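Local coordinates for protein reducing-end xylose-releasing exo-oligoxylanase Rex8A (Paenibacillus barcinonensis, PDB 6SUD) that hydrolyses xylooligosaccharides from their reducing ends, releasing single xylose units, and so takes part in the breakdown of linear and branched xylan fragments, at residues W285-Q288 / Q289-I293; L365-F368 / T369-L373. The protein carries 1 engineered substitution. All coordinates share one frame; numbering follows the deposited sequence.

Contact 1: W285-Q288 / Q289-I293; sequences WQVQ and QSNRI
One face of the Trp285 indole is covered by Gln289 from the next turn of the same helix: CB sits 3.7 Å from the centroid of the six-membered ring, a CH-pi contact only 14° off the ring normal. CG follows over CH2, and the amide runs on beyond the CZ2-CH2 rim, with Gln289 OE1 3.7 Å from Trp285 CZ2. With CG anti to the backbone N in both (chi1 162° and 164°), the two side chains leave the helix alongside each other and point the same way. Past the ring, Gln289 NE2 bonds to Gly238 O. The guanidinium of Arg292 has Gln288 CB over one face, while Trp285 NE1 lies at its edge, 4.0 Å from NH1, which for its part meets the indole obliquely.

The polar interest lies at Gln286 O, which accepts two bonds from one residue, reached from opposite faces of the carbonyl plane: Ser290 N at 2.9 Å and Ser290 OG at 2.8 Å. The hydroxyl thus folds back onto the carbonyl four residues earlier in its own helix. On the next side of the turn, Asn291 ND2 makes a weak bond to Gln288 OE1 at 3.4 Å; its stronger partner is Asp337 OD1.

The helix is tied by polar side chains to its surroundings: to helix 268-280 through Gln286 NE2 and Asp276 OD2, to Gly238, and to the loop carrying Asp337. Carbon of a glutamine pads an indole while its amide nitrogen is spent on a backbone carbonyl, and the buried serine hydroxyl is satisfied by the helix itself, which probably lessens the cost of burying it.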
# COMPACT_ATOMS: atom_id res chain seq x y z
N TRP A 285 -0.39 -9.22 -18.71
CA TRP A 285 -1.07 -7.92 -18.96
C TRP A 285 -0.39 -6.85 -18.09
O TRP A 285 -0.42 -5.65 -18.47
CB TRP A 285 -2.57 -8.00 -18.69
CG TRP A 285 -3.26 -6.69 -18.49
CD1 TRP A 285 -3.91 -5.94 -19.44
CD2 TRP A 285 -3.40 -5.96 -17.25
NE1 TRP A 285 -4.44 -4.82 -18.87
CE2 TRP A 285 -4.15 -4.81 -17.53
CE3 TRP A 285 -2.98 -6.19 -15.94
CZ2 TRP A 285 -4.46 -3.88 -16.54
CZ3 TRP A 285 -3.29 -5.28 -14.96
CH2 TRP A 285 -4.02 -4.13 -15.26
N GLN A 286 0.18 -7.25 -16.96
CA GLN A 286 0.79 -6.31 -15.97
C GLN A 286 1.93 -5.53 -16.63
O GLN A 286 2.09 -4.31 -16.36
CB GLN A 286 1.21 -7.07 -14.71
CG GLN A 286 0.00 -7.59 -13.93
CD GLN A 286 0.38 -8.33 -12.67
OE1 GLN A 286 1.51 -8.80 -12.50
NE2 GLN A 286 -0.60 -8.48 -11.78
N VAL A 287 2.67 -6.19 -17.52
CA VAL A 287 3.79 -5.54 -18.26
C VAL A 287 3.21 -4.44 -19.14
O VAL A 287 3.73 -3.34 -19.10
CB VAL A 287 4.61 -6.58 -19.04
CG1 VAL A 287 5.60 -5.95 -20.01
CG2 VAL A 287 5.32 -7.54 -18.08
N GLN A 288 2.13 -4.72 -19.87
CA GLN A 288 1.51 -3.74 -20.80
C GLN A 288 0.89 -2.59 -20.00
O GLN A 288 1.11 -1.44 -20.39
CB GLN A 288 0.58 -4.46 -21.78
CG GLN A 288 1.28 -5.52 -22.62
CD GLN A 288 2.57 -5.08 -23.28
OE1 GLN A 288 2.74 -3.92 -23.65
NE2 GLN A 288 3.52 -6.00 -23.41
N GLN A 289 0.18 -2.88 -18.90
CA GLN A 289 -0.40 -1.87 -17.99
C GLN A 289 0.71 -0.94 -17.50
O GLN A 289 0.53 0.27 -17.56
CB GLN A 289 -1.11 -2.53 -16.80
CG GLN A 289 -1.40 -1.57 -15.65
CD GLN A 289 -2.31 -0.44 -16.02
OE1 GLN A 289 -3.07 -0.50 -16.99
NE2 GLN A 289 -2.24 0.64 -15.24
N SER A 290 1.83 -1.50 -17.04
CA SER A 290 3.00 -0.70 -16.59
C SER A 290 3.53 0.18 -17.74
O SER A 290 3.78 1.36 -17.50
CB SER A 290 4.04 -1.59 -15.97
OG SER A 290 3.47 -2.33 -14.90
N ASN A 291 3.73 -0.37 -18.93
CA ASN A 291 4.20 0.39 -20.12
C ASN A 291 3.25 1.57 -20.42
O ASN A 291 3.73 2.65 -20.79
CB ASN A 291 4.34 -0.51 -21.35
CG ASN A 291 5.45 -1.54 -21.23
OD1 ASN A 291 6.37 -1.39 -20.43
ND2 ASN A 291 5.40 -2.59 -22.02
N ARG A 292 1.93 1.33 -20.32
CA ARG A 292 0.89 2.32 -20.70
C ARG A 292 0.93 3.51 -19.77
O ARG A 292 1.01 4.65 -20.28
CB ARG A 292 -0.53 1.75 -20.64
CG ARG A 292 -0.83 0.83 -21.80
CD ARG A 292 -2.28 0.45 -21.98
NE ARG A 292 -2.27 -0.61 -22.99
CZ ARG A 292 -2.65 -1.87 -22.83
NH1 ARG A 292 -3.15 -2.29 -21.67
NH2 ARG A 292 -2.58 -2.72 -23.84
N ILE A 293 0.90 3.26 -18.46
CA ILE A 293 0.88 4.40 -17.51
C ILE A 293 2.20 5.16 -17.64
O ILE A 293 2.14 6.39 -17.60
CB ILE A 293 0.53 3.98 -16.07
CG1 ILE A 293 -0.04 5.19 -15.31
CG2 ILE A 293 1.70 3.32 -15.37
CD1 ILE A 293 -0.49 4.90 -13.90

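Contact 2: L365-F368 / T369-L373; sequences LYFF and TMLAL
The hydroxyl oxygen of Tyr366, touched by Met370 CE at 3.7 Å, is gripped from outside the helix by two groups, Thr351 O and Arg31 NH1. With that end pinned, the methyl of Met370 settles beside the phenol, as near to CE1 as to OH, coming at the ring obliquely. The methionine chain turns at both chi2 (62°) and chi3 (72°), which curls CE back toward the tyrosine one turn earlier instead of letting it run straight out from the helix.

A second pair lies further round. Leu371 CD1 meets Phe367 CE2 at 3.3 Å, and CG of the leucine is 3.4 Å from the same ring carbon, a tight apolar contact, closer than usual for two carbons. Again the approach to the ring is oblique. Leu371 CG is anti to its carbonyl carbon (chi1 -86°), which swings the branched end back toward the phenylalanine. Replacing Phe367 with an alanine would probably leave the Leu371 methyls without their aromatic neighbour and open a gap toward Met78 of helix 69-81.

Main-chain bonds run beneath both pairs: Met370 N to Tyr366 O at 2.9 Å, and Leu371 N to Phe367 O, also 2.9 Å. Thr369 N bonds to Leu365 O at 3.0 Å.

All of this is buried in the helical barrel of a family 8 glycosidase. Around helix 359-373 the apolar surfaces face helices 25-41, 69-81 and 322-331, and the Thr369 hydroxyl, like that of Tyr366, finds a backbone carbonyl, that of Ala327 on helix 322-331, so neither of these two buried hydroxyls lacks a hydrogen-bond partner.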
# COMPACT_ATOMS: atom_id res chain seq x y z
N LEU A 365 4.75 6.68 -0.33
CA LEU A 365 4.84 6.08 -1.68
C LEU A 365 6.31 6.10 -2.14
O LEU A 365 6.77 5.08 -2.70
CB LEU A 365 3.95 6.85 -2.66
CG LEU A 365 2.49 6.42 -2.74
CD1 LEU A 365 1.89 6.16 -1.37
CD2 LEU A 365 1.68 7.45 -3.50
N TYR A 366 7.01 7.21 -1.91
CA TYR A 366 8.47 7.38 -2.18
C TYR A 366 9.24 6.22 -1.54
O TYR A 366 10.00 5.52 -2.25
CB TYR A 366 8.98 8.72 -1.63
CG TYR A 366 10.41 9.09 -1.95
CD1 TYR A 366 11.47 8.60 -1.21
CD2 TYR A 366 10.70 9.98 -2.97
CE1 TYR A 366 12.78 8.95 -1.48
CE2 TYR A 366 12.00 10.35 -3.25
CZ TYR A 366 13.05 9.84 -2.51
OH TYR A 366 14.33 10.22 -2.77
N PHE A 367 9.05 5.98 -0.25
CA PHE A 367 9.85 4.95 0.47
C PHE A 367 9.60 3.56 -0.12
O PHE A 367 10.57 2.79 -0.31
CB PHE A 367 9.58 4.95 1.97
CG PHE A 367 10.56 4.05 2.66
CD1 PHE A 367 11.84 4.48 2.94
CD2 PHE A 367 10.23 2.74 2.96
CE1 PHE A 367 12.77 3.64 3.53
CE2 PHE A 367 11.15 1.91 3.58
CZ PHE A 367 12.42 2.36 3.86
N PHE A 368 8.34 3.22 -0.42
CA PHE A 368 8.02 1.90 -0.99
C PHE A 368 8.69 1.75 -2.35
O PHE A 368 9.20 0.65 -2.65
CB PHE A 368 6.52 1.67 -1.09
CG PHE A 368 5.84 1.50 0.25
CD1 PHE A 368 6.26 0.53 1.15
CD2 PHE A 368 4.74 2.27 0.57
CE1 PHE A 368 5.61 0.37 2.37
CE2 PHE A 368 4.07 2.09 1.77
CZ PHE A 368 4.52 1.15 2.67
N THR A 369 8.77 2.83 -3.12
CA THR A 369 9.49 2.81 -4.42
C THR A 369 11.00 2.65 -4.18
O THR A 369 11.65 1.93 -4.96
CB THR A 369 9.17 4.02 -5.29
OG1 THR A 369 7.77 4.00 -5.54
CG2 THR A 369 9.92 3.99 -6.61
N MET A 370 11.57 3.31 -3.18
CA MET A 370 13.03 3.22 -2.91
C MET A 370 13.37 1.78 -2.51
O MET A 370 14.38 1.21 -3.02
CB MET A 370 13.45 4.21 -1.81
CG MET A 370 14.95 4.34 -1.60
SD MET A 370 15.84 4.97 -3.04
CE MET A 370 15.31 6.68 -3.02
N LEU A 371 12.54 1.19 -1.66
CA LEU A 371 12.65 -0.25 -1.31
C LEU A 371 12.62 -1.10 -2.58
O LEU A 371 13.54 -1.87 -2.80
CB LEU A 371 11.49 -0.63 -0.40
CG LEU A 371 11.69 -0.39 1.09
CD1 LEU A 371 10.48 -0.87 1.86
CD2 LEU A 371 12.95 -1.08 1.59
N ALA A 372 11.57 -0.94 -3.40
CA ALA A 372 11.28 -1.82 -4.56
C ALA A 372 12.38 -1.71 -5.62
O ALA A 372 12.85 -2.75 -6.10
CB ALA A 372 9.93 -1.50 -5.14
N LEU A 373 12.79 -0.49 -5.97
CA LEU A 373 13.73 -0.28 -7.09
C LEU A 373 15.14 -0.74 -6.67
O LEU A 373 15.95 -1.05 -7.56
CB LEU A 373 13.70 1.18 -7.52
CG LEU A 373 12.43 1.65 -8.25
CD1 LEU A 373 12.58 3.09 -8.73
CD2 LEU A 373 12.09 0.76 -9.43

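Contacts 1 and 2 follow one another along the chain, on helices 285-297 and 359-373. Their centres are 19 Å apart and their nearest atoms about 11 Å, so they do not touch. Contact 1 sits about 19 Å from the centre of the chain and away from the annotated sites. Contact 2 is deeper and nearer the catalytic machinery: the side chain of Leu365 is about 7 Å from that of Glu70, the inferred proton donor, about 9 Å from that of Asp265, the inferred proton acceptor, and about 8 Å from a bound xylose. Contact 2 therefore lies close to the active site at its Leu365 end, while contact 1 is partly buried and farther from the centre of the chain.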